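Local coordinates for protein DUF199/WhiA (Thermotoga maritima, PDB 3HYI) that is probably involved in cell division and chromosome segregation, joining a degenerate LAGLIDADG homing endonuclease domain to a DNA-binding helix-turn-helix domain, at residues Arg7-Ser10 against Glu11-Lys14; Asn64-Tyr68 against Leu69-Val73; Leu110-Ser113 against Phe114-Leu118; Ile214-Asn217 against Ala218-Ala222. One frame throughout, in Å; residues are numbered along the deposited sequence.

Interaction 1: Arg7-Ser10 against Glu11-Lys14; sequences RTFS and EEIK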
loop_
_atom_site.group_PDB
_atom_site.type_symbol
_atom_site.label_atom_id
_atom_site.label_comp_id
_atom_site.label_asym_id
_atom_site.label_seq_id
_atom_site.Cartn_x
_atom_site.Cartn_y
_atom_site.Cartn_z
ATOM N N ARG A 7 11.130 6.656 14.177
ATOM C CA ARG A 7 10.625 7.834 13.414
ATOM C C ARG A 7 9.618 7.394 12.369
ATOM O O ARG A 7 9.850 6.405 11.667
ATOM C CB ARG A 7 11.776 8.554 12.725
ATOM C CG ARG A 7 11.411 9.940 12.253
ATOM C CD ARG A 7 12.646 10.759 11.999
ATOM N NE ARG A 7 13.059 11.510 13.187
ATOM C CZ ARG A 7 14.320 11.785 13.515
ATOM N NH1 ARG A 7 14.576 12.487 14.617
ATOM N NH2 ARG A 7 15.332 11.355 12.762
ATOM N N THR A 8 8.507 8.123 12.256
ATOM C CA THR A 8 7.477 7.744 11.297
ATOM C C THR A 8 8.010 7.947 9.886
ATOM O O THR A 8 8.853 8.810 9.638
ATOM C CB THR A 8 6.144 8.520 11.466
ATOM O OG1 THR A 8 6.272 9.849 10.941
ATOM C CG2 THR A 8 5.700 8.564 12.925
ATOM N N PHE A 9 7.508 7.126 8.977
ATOM C CA PHE A 9 7.884 7.175 7.576
ATOM C C PHE A 9 7.609 8.552 6.975
ATOM O O PHE A 9 8.380 9.057 6.157
ATOM C CB PHE A 9 7.084 6.123 6.821
ATOM C CG PHE A 9 7.485 5.973 5.399
ATOM C CD1 PHE A 9 8.516 5.117 5.051
ATOM C CD2 PHE A 9 6.833 6.681 4.404
ATOM C CE1 PHE A 9 8.893 4.971 3.735
ATOM C CE2 PHE A 9 7.202 6.539 3.087
ATOM C CZ PHE A 9 8.235 5.685 2.748
ATOM N N SER A 10 6.489 9.133 7.391
ATOM C CA SER A 10 6.044 10.439 6.925
ATOM C C SER A 10 7.026 11.548 7.283
ATOM O O SER A 10 7.369 12.371 6.437
ATOM C CB SER A 10 4.676 10.762 7.532
ATOM O OG SER A 10 4.036 11.804 6.821
ATOM N N GLU A 11 7.466 11.574 8.540
ATOM C CA GLU A 11 8.430 12.579 8.996
ATOM C C GLU A 11 9.782 12.413 8.300
ATOM O O GLU A 11 10.469 13.399 8.049
ATOM C CB GLU A 11 8.598 12.519 10.519
ATOM C CG GLU A 11 9.490 13.623 11.134
ATOM C CD GLU A 11 8.929 15.036 10.995
ATOM O OE1 GLU A 11 7.774 15.204 10.543
ATOM O OE2 GLU A 11 9.654 15.990 11.352
ATOM N N GLU A 12 10.156 11.172 7.989
ATOM C CA GLU A 12 11.384 10.901 7.231
ATOM C C GLU A 12 11.344 11.516 5.830
ATOM O O GLU A 12 12.352 12.036 5.347
ATOM C CB GLU A 12 11.643 9.396 7.134
ATOM C CG GLU A 12 12.197 8.790 8.404
ATOM C CD GLU A 12 12.499 7.314 8.252
ATOM O OE1 GLU A 12 13.666 6.927 8.455
ATOM O OE2 GLU A 12 11.575 6.541 7.917
ATOM N N ILE A 13 10.183 11.446 5.184
ATOM C CA ILE A 13 9.958 12.131 3.910
ATOM C C ILE A 13 10.080 13.643 4.085
ATOM O O ILE A 13 10.740 14.312 3.296
ATOM C CB ILE A 13 8.565 11.796 3.326
ATOM C CG1 ILE A 13 8.516 10.341 2.861
ATOM C CG2 ILE A 13 8.220 12.717 2.157
ATOM C CD1 ILE A 13 7.141 9.752 2.953
ATOM N N LYS A 14 9.446 14.174 5.126
ATOM C CA LYS A 14 9.458 15.616 5.381
ATOM C C LYS A 14 10.849 16.169 5.717
ATOM O O LYS A 14 11.145 17.322 5.408
ATOM C CB LYS A 14 8.447 15.973 6.476
ATOM C CG LYS A 14 7.015 15.808 6.011
ATOM C CD LYS A 14 6.004 16.201 7.063
ATOM C CE LYS A 14 4.591 15.975 6.549
ATOM N NZ LYS A 14 3.561 16.603 7.410
HETATM O O HOH W 1 3.479 13.738 8.680
#
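T8 caps the first turn of helix 9-16 from the N-cap position, where its OG1 accepts the backbone N of E11 at 3.2 Å in a nearly straight bond (165°). The hydroxyl reaches this N-H because chi1 of 76° sets OG1 between the backbone N and the carbonyl carbon of T8. Regular i to i+4 bonds follow, the shortest from K14 N to S10 O at 3.0 Å. The close-packed side of the turn belongs to F9 and I13: the CD1 methyl of I13 meets the F9 ring obliquely at CE2 and CD2, 3.2 Å from CE2. Polar groups line another flank, where one water lies 2.7 Å from S10 OG and accepts from K14 NZ at 3.1 Å. S10 OG is also bonded to M125 N, and the ammonium of K14 reaches the carbonyls of L120 and G123. Packing is slacker toward solvent, where R7 CG and R7 CD each lie 4.1 Å from E12 CG. The charged ends do not touch there; the guanidinium of R7 turns to E15, while E12 OE2 has a long, weak ion pair with K190. With an alanine in place of E12, the R7 methylenes would probably lose a neighbour and K190 its distant negative charge. F9 and I13 both rest on M125 of strand 123-125 and on K190 of helix 189-201, whereas E11, bonded to S55 OG and A57 N, ties the turn to the start of helix 56-68.

Interaction 2: Asn64-Tyr68 against Leu69-Val73; sequences NLMKY and LSKPV
M66 and K71 meet twice at the end of helix 56-68, once through the backbone and once through their side chains. K71 N donates to M66 O at 2.8 Å with an almost linear N-H (176°), and S70 N donates to K67 O at 3.1 Å from well above the carbonyl plane. S70, with a positive phi of 59°, turns the chain out of the helix between these bonds. The side chain of M66 then runs along the departing chain. Its CB lies 3.6 Å from K71 O, its CG packs on the CG1 methyl of V73 at 3.9 Å, and its SD passes 4.1 Å from K71 CB. Bends at chi2 and chi3 carry the terminal CE across K71 at about a right angle, bringing it within 3.3 Å of K71 CB. The same side chain touches A93 of strand 88-94. An alanine in place of M66 would probably open a gap beside K71 and strip V73 CG1 of its closest neighbour on the helix, M66 CG. On another side of the turn, L69 sets its CG 3.5 Å from L65 O and sends CD2 toward CD1 of the Y68 ring, while its side chain packs on R25 and V28 of helix 25-39. The paired backbone bonds and the positive phi define a Schellman motif, with the contact of M66 with K71 packed across it; here the motif ends a helix of the LAGLIDADG-like domain and leads directly into strand 73-79.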
loop_
_atom_site.group_PDB
_atom_site.type_symbol
_atom_site.label_atom_id
_atom_site.label_comp_id
_atom_site.label_asym_id
_atom_site.label_seq_id
_atom_site.Cartn_x
_atom_site.Cartn_y
_atom_site.Cartn_z
ATOM N N ASN A 64 13.156 28.461 7.629
ATOM C CA ASN A 64 14.041 28.716 6.491
ATOM C C ASN A 64 13.407 29.623 5.429
ATOM O O ASN A 64 14.101 30.428 4.804
ATOM C CB ASN A 64 14.498 27.403 5.853
ATOM C CG ASN A 64 15.413 26.587 6.763
ATOM O OD1 ASN A 64 15.938 27.087 7.758
ATOM N ND2 ASN A 64 15.614 25.320 6.409
ATOM N N LEU A 65 12.099 29.488 5.225
ATOM C CA LEU A 65 11.364 30.358 4.298
ATOM C C LEU A 65 11.336 31.800 4.794
ATOM O O LEU A 65 11.577 32.734 4.028
ATOM C CB LEU A 65 9.927 29.853 4.102
ATOM C CG LEU A 65 9.634 28.892 2.941
ATOM C CD1 LEU A 65 10.869 28.173 2.464
ATOM C CD2 LEU A 65 8.565 27.890 3.361
ATOM N N MET A 66 11.037 31.970 6.079
ATOM C CA MET A 66 11.018 33.295 6.706
ATOM C C MET A 66 12.398 33.956 6.711
ATOM O O MET A 66 12.507 35.180 6.624
ATOM C CB MET A 66 10.479 33.200 8.136
ATOM C CG MET A 66 9.002 32.845 8.219
ATOM S SD MET A 66 7.929 34.022 7.367
ATOM C CE MET A 66 7.814 35.323 8.592
ATOM N N LYS A 67 13.438 33.135 6.818
ATOM C CA LYS A 67 14.822 33.600 6.747
ATOM C C LYS A 67 15.173 34.059 5.331
ATOM O O LYS A 67 15.832 35.083 5.154
ATOM C CB LYS A 67 15.761 32.477 7.189
ATOM C CG LYS A 67 17.249 32.748 7.021
ATOM C CD LYS A 67 18.043 31.505 7.402
ATOM C CE LYS A 67 19.465 31.546 6.873
ATOM N NZ LYS A 67 20.346 32.388 7.723
ATOM N N TYR A 68 14.737 33.293 4.332
ATOM C CA TYR A 68 14.920 33.672 2.933
ATOM C C TYR A 68 14.315 35.051 2.662
ATOM O O TYR A 68 14.915 35.867 1.963
ATOM C CB TYR A 68 14.298 32.627 1.993
ATOM C CG TYR A 68 14.439 32.968 0.518
ATOM C CD1 TYR A 68 13.611 33.918 -0.081
ATOM C CD2 TYR A 68 15.399 32.344 -0.277
ATOM C CE1 TYR A 68 13.739 34.242 -1.420
ATOM C CE2 TYR A 68 15.529 32.662 -1.629
ATOM C CZ TYR A 68 14.693 33.612 -2.190
ATOM O OH TYR A 68 14.808 33.936 -3.521
ATOM N N LEU A 69 13.132 35.296 3.224
ATOM C CA LEU A 69 12.397 36.550 3.026
ATOM C C LEU A 69 12.827 37.679 3.978
ATOM O O LEU A 69 12.359 38.805 3.844
ATOM C CB LEU A 69 10.891 36.297 3.175
ATOM C CG LEU A 69 10.262 35.349 2.144
ATOM C CD1 LEU A 69 8.901 34.826 2.615
ATOM C CD2 LEU A 69 10.142 36.031 0.784
ATOM N N SER A 70 13.713 37.374 4.926
ATOM C CA SER A 70 14.157 38.325 5.955
ATOM C C SER A 70 12.987 38.846 6.798
ATOM O O SER A 70 12.872 40.050 7.050
ATOM C CB SER A 70 14.941 39.493 5.336
ATOM O OG SER A 70 16.028 39.025 4.559
ATOM N N LYS A 71 12.128 37.925 7.230
ATOM C CA LYS A 71 10.978 38.253 8.066
ATOM C C LYS A 71 11.134 37.601 9.445
ATOM O O LYS A 71 11.464 36.418 9.534
ATOM C CB LYS A 71 9.690 37.775 7.400
ATOM C CG LYS A 71 9.351 38.493 6.093
ATOM C CD LYS A 71 8.670 39.826 6.340
ATOM C CE LYS A 71 8.214 40.477 5.038
ATOM N NZ LYS A 71 9.349 41.027 4.236
ATOM N N PRO A 72 10.901 38.372 10.525
ATOM C CA PRO A 72 11.074 37.851 11.879
ATOM C C PRO A 72 9.945 36.926 12.330
ATOM O O PRO A 72 8.774 37.194 12.049
ATOM C CB PRO A 72 11.077 39.121 12.738
ATOM C CG PRO A 72 10.219 40.069 11.991
ATOM C CD PRO A 72 10.468 39.782 10.536
ATOM N N VAL A 73 10.306 35.842 13.011
ATOM C CA VAL A 73 9.337 35.042 13.750
ATOM C C VAL A 73 9.446 35.463 15.215
ATOM O O VAL A 73 10.543 35.529 15.772
ATOM C CB VAL A 73 9.558 33.519 13.569
ATOM C CG1 VAL A 73 9.583 33.160 12.089
ATOM C CG2 VAL A 73 10.831 33.062 14.250
#

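Interaction 3: Leu110-Ser113 against Phe114-Leu118; sequences LFVS and FLRGL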
loop_
_atom_site.group_PDB
_atom_site.type_symbol
_atom_site.label_atom_id
_atom_site.label_comp_id
_atom_site.label_asym_id
_atom_site.label_seq_id
_atom_site.Cartn_x
_atom_site.Cartn_y
_atom_site.Cartn_z
ATOM N N LEU A 110 5.312 27.509 -9.357
ATOM C CA LEU A 110 4.589 28.051 -8.202
ATOM C C LEU A 110 3.732 26.978 -7.534
ATOM O O LEU A 110 3.678 26.892 -6.307
ATOM C CB LEU A 110 3.703 29.230 -8.615
ATOM C CG LEU A 110 4.418 30.458 -9.187
ATOM C CD1 LEU A 110 3.406 31.464 -9.735
ATOM C CD2 LEU A 110 5.306 31.110 -8.130
ATOM N N PHE A 111 3.073 26.158 -8.348
ATOM C CA PHE A 111 2.192 25.111 -7.837
ATOM C C PHE A 111 2.938 24.018 -7.067
ATOM O O PHE A 111 2.446 23.530 -6.049
ATOM C CB PHE A 111 1.384 24.491 -8.976
ATOM C CG PHE A 111 0.449 23.407 -8.530
ATOM C CD1 PHE A 111 -0.613 23.701 -7.684
ATOM C CD2 PHE A 111 0.633 22.097 -8.945
ATOM C CE1 PHE A 111 -1.481 22.707 -7.262
ATOM C CE2 PHE A 111 -0.231 21.096 -8.530
ATOM C CZ PHE A 111 -1.289 21.402 -7.686
ATOM N N VAL A 112 4.119 23.640 -7.548
ATOM C CA VAL A 112 4.926 22.623 -6.872
ATOM C C VAL A 112 5.368 23.089 -5.486
ATOM O O VAL A 112 5.363 22.313 -4.535
ATOM C CB VAL A 112 6.155 22.229 -7.711
ATOM C CG1 VAL A 112 7.149 21.435 -6.883
ATOM C CG2 VAL A 112 5.715 21.429 -8.919
ATOM N N SER A 113 5.737 24.361 -5.384
ATOM C CA SER A 113 6.125 24.958 -4.112
ATOM C C SER A 113 4.940 25.055 -3.151
ATOM O O SER A 113 5.087 24.807 -1.957
ATOM C CB SER A 113 6.728 26.343 -4.344
ATOM O OG SER A 113 7.949 26.244 -5.055
ATOM N N PHE A 114 3.773 25.417 -3.683
ATOM C CA PHE A 114 2.528 25.444 -2.915
ATOM C C PHE A 114 2.192 24.053 -2.382
ATOM O O PHE A 114 1.822 23.906 -1.217
ATOM C CB PHE A 114 1.390 25.976 -3.794
ATOM C CG PHE A 114 0.064 26.099 -3.088
ATOM C CD1 PHE A 114 -0.126 27.049 -2.092
ATOM C CD2 PHE A 114 -1.006 25.288 -3.448
ATOM C CE1 PHE A 114 -1.354 27.175 -1.451
ATOM C CE2 PHE A 114 -2.235 25.408 -2.813
ATOM C CZ PHE A 114 -2.407 26.357 -1.811
ATOM N N LEU A 115 2.329 23.041 -3.237
ATOM C CA LEU A 115 2.110 21.647 -2.837
ATOM C C LEU A 115 3.051 21.212 -1.718
ATOM O O LEU A 115 2.630 20.526 -0.785
ATOM C CB LEU A 115 2.291 20.696 -4.027
ATOM C CG LEU A 115 1.124 20.537 -4.998
ATOM C CD1 LEU A 115 1.537 19.586 -6.109
ATOM C CD2 LEU A 115 -0.126 20.032 -4.288
ATOM N N ARG A 116 4.321 21.593 -1.829
ATOM C CA ARG A 116 5.315 21.273 -0.808
ATOM C C ARG A 116 4.918 21.873 0.543
ATOM O O ARG A 116 5.003 21.206 1.571
ATOM C CB ARG A 116 6.704 21.765 -1.229
ATOM C CG ARG A 116 7.812 21.386 -0.254
ATOM C CD ARG A 116 9.192 21.469 -0.890
ATOM N NE ARG A 116 9.446 22.782 -1.476
ATOM C CZ ARG A 116 9.520 23.058 -2.777
ATOM N NH1 ARG A 116 9.387 22.117 -3.706
ATOM N NH2 ARG A 116 9.739 24.309 -3.154
ATOM N N GLY A 117 4.480 23.130 0.529
ATOM C CA GLY A 117 3.987 23.793 1.731
ATOM C C GLY A 117 2.760 23.117 2.318
ATOM O O GLY A 117 2.690 22.896 3.527
ATOM N N LEU A 118 1.793 22.796 1.459
ATOM C CA LEU A 118 0.574 22.088 1.874
ATOM C C LEU A 118 0.885 20.750 2.542
ATOM O O LEU A 118 0.301 20.407 3.570
ATOM C CB LEU A 118 -0.347 21.840 0.674
ATOM C CG LEU A 118 -1.188 23.004 0.143
ATOM C CD1 LEU A 118 -2.030 22.538 -1.039
ATOM C CD2 LEU A 118 -2.081 23.589 1.237
#
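F111 and L115 stand one turn apart on helix 108-122, whose regular backbone is marked by four successive i to i+4 bonds from L110 O, F111 O, V112 O and S113 O, with L115 N to F111 O the shortest at 2.9 Å. The side chain of L115 covers one face of the F111 ring in a CH-pi contact: its CG stands 3.9 Å from the ring centroid, displaced toward the rim, and its CD1 comes to 3.4 Å from F111 CE2. F111 can receive it there because its CG is anti to the backbone N (chi1 -180°). On a different flank R116, bent at chi3, folds back over the preceding turn. A face of its guanidinium lies over S113 CA and V112 O, and NH1 approaches the V112 CG1 methyl at 3.9 Å. This buried charge is matched by a salt bridge from R116 NE to E31, with NH1 bonded to I185 O. S113, F114 and L118 pack on helix 25-39, an arrangement consistent with the paired central helices of LAGLIDADG proteins, while F111, V112, F114 and L115 touch helix 141-155.

Interaction 4: Ile214-Asn217 against Ala218-Ala222; sequences IEAN and AIRTA
N217 O is gripped by two donors of T221, the backbone N at 3.1 Å and the hydroxyl OG1 at 3.0 Å, which approach from opposite faces of the carbonyl plane. The hydroxyl reaches back because OG1 lies beside its own backbone N (chi1 -63°), the usual way for a helical threonine to share the carbonyl four residues earlier. The side chain of N217 has a separate partner: its OD1 accepts a weak bond from R220 NH2 at 3.1 Å (132°). OD1 lies at the edge of the guanidinium, whereas the amide and guanidinium planes are turned 68° apart. These contacts belong to helix 207-238, a long helix within the C-terminal helix-turn-helix family region, and they lie largely on its surface. A bend at chi3 folds R220 back along the helix, placing A216 O over the centre of one guanidinium face, 3.8 Å above it. The same carbonyl accepts R220 N, so main chain and charged group of R220 both gather at A216, and NH2 also nears the A216 CB methyl. Further round the helix E215 and I219 lie side by side and point the same way, with E215 CG 4.0 Å from I219 CG1, while I219 N binds E215 O at 2.8 Å.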
loop_
_atom_site.group_PDB
_atom_site.type_symbol
_atom_site.label_atom_id
_atom_site.label_comp_id
_atom_site.label_asym_id
_atom_site.label_seq_id
_atom_site.Cartn_x
_atom_site.Cartn_y
_atom_site.Cartn_z
ATOM N N ILE A 214 0.133 -26.372 -13.477
ATOM C CA ILE A 214 -1.181 -27.002 -13.459
ATOM C C ILE A 214 -1.110 -28.410 -14.055
ATOM O O ILE A 214 -1.707 -29.344 -13.516
ATOM C CB ILE A 214 -2.225 -26.138 -14.212
ATOM C CG1 ILE A 214 -2.490 -24.840 -13.442
ATOM C CG2 ILE A 214 -3.532 -26.899 -14.399
ATOM C CD1 ILE A 214 -3.234 -23.795 -14.246
ATOM N N GLU A 215 -0.365 -28.564 -15.150
ATOM C CA GLU A 215 -0.174 -29.879 -15.766
ATOM C C GLU A 215 0.530 -30.836 -14.808
ATOM O O GLU A 215 0.107 -31.978 -14.654
ATOM C CB GLU A 215 0.627 -29.778 -17.069
ATOM C CG GLU A 215 0.764 -31.116 -17.805
ATOM C CD GLU A 215 1.670 -31.041 -19.017
ATOM O OE1 GLU A 215 1.224 -31.423 -20.119
ATOM O OE2 GLU A 215 2.832 -30.607 -18.869
ATOM N N ALA A 216 1.601 -30.361 -14.173
ATOM C CA ALA A 216 2.380 -31.181 -13.238
ATOM C C ALA A 216 1.509 -31.749 -12.120
ATOM O O ALA A 216 1.603 -32.931 -11.796
ATOM C CB ALA A 216 3.541 -30.379 -12.656
ATOM N N ASN A 217 0.656 -30.906 -11.543
ATOM C CA ASN A 217 -0.267 -31.344 -10.495
ATOM C C ASN A 217 -1.302 -32.353 -11.011
ATOM O O ASN A 217 -1.642 -33.305 -10.310
ATOM C CB ASN A 217 -0.972 -30.144 -9.852
ATOM C CG ASN A 217 -0.022 -29.262 -9.053
ATOM O OD1 ASN A 217 1.125 -29.033 -9.451
ATOM N ND2 ASN A 217 -0.499 -28.758 -7.920
ATOM N N ALA A 218 -1.788 -32.141 -12.234
ATOM C CA ALA A 218 -2.753 -33.052 -12.858
ATOM C C ALA A 218 -2.117 -34.398 -13.210
ATOM O O ALA A 218 -2.766 -35.438 -13.107
ATOM C CB ALA A 218 -3.371 -32.414 -14.101
ATOM N N ILE A 219 -0.852 -34.369 -13.629
ATOM C CA ILE A 219 -0.097 -35.589 -13.926
ATOM C C ILE A 219 0.174 -36.392 -12.647
ATOM O O ILE A 219 0.042 -37.614 -12.647
ATOM C CB ILE A 219 1.243 -35.274 -14.648
ATOM C CG1 ILE A 219 0.988 -34.692 -16.042
ATOM C CG2 ILE A 219 2.102 -36.526 -14.780
ATOM C CD1 ILE A 219 0.269 -35.632 -16.991
ATOM N N ARG A 220 0.553 -35.705 -11.570
ATOM C CA ARG A 220 0.726 -36.346 -10.259
ATOM C C ARG A 220 -0.549 -37.056 -9.811
ATOM O O ARG A 220 -0.516 -38.231 -9.442
ATOM C CB ARG A 220 1.139 -35.326 -9.186
ATOM C CG ARG A 220 2.609 -35.369 -8.815
ATOM C CD ARG A 220 2.910 -34.470 -7.625
ATOM N NE ARG A 220 2.752 -33.054 -7.959
ATOM C CZ ARG A 220 3.634 -32.327 -8.646
ATOM N NH1 ARG A 220 4.768 -32.862 -9.095
ATOM N NH2 ARG A 220 3.377 -31.049 -8.889
ATOM N N THR A 221 -1.662 -36.327 -9.846
ATOM C CA THR A 221 -2.970 -36.839 -9.431
ATOM C C THR A 221 -3.420 -38.039 -10.274
ATOM O O THR A 221 -3.942 -39.017 -9.737
ATOM C CB THR A 221 -4.043 -35.723 -9.509
ATOM O OG1 THR A 221 -3.711 -34.674 -8.589
ATOM C CG2 THR A 221 -5.429 -36.260 -9.176
ATOM N N ALA A 222 -3.215 -37.957 -11.587
ATOM C CA ALA A 222 -3.586 -39.040 -12.504
ATOM C C ALA A 222 -2.738 -40.295 -12.285
ATOM O O ALA A 222 -3.266 -41.409 -12.280
ATOM C CB ALA A 222 -3.478 -38.577 -13.953
#

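In the fold
Interactions 1, 2 and 3 belong to one compact region, while interaction 4 lies apart in the C-terminal part of the chain. Interactions 1 and 3 have centres about 18 Å apart and interactions 2 and 3 about 17 Å, with nearest atoms about 6 Å apart in both cases. K14 of interaction 1 reaches the C-terminal end of the helix that carries interaction 3. Helix 56-68 begins beside interaction 1 and ends in interaction 2, while helix 25-39 packs against both interactions 2 and 3. Interaction 4 is about 72 Å from interaction 2 between centres. Glycerols, probably from crystallisation, lie near T8 and K71.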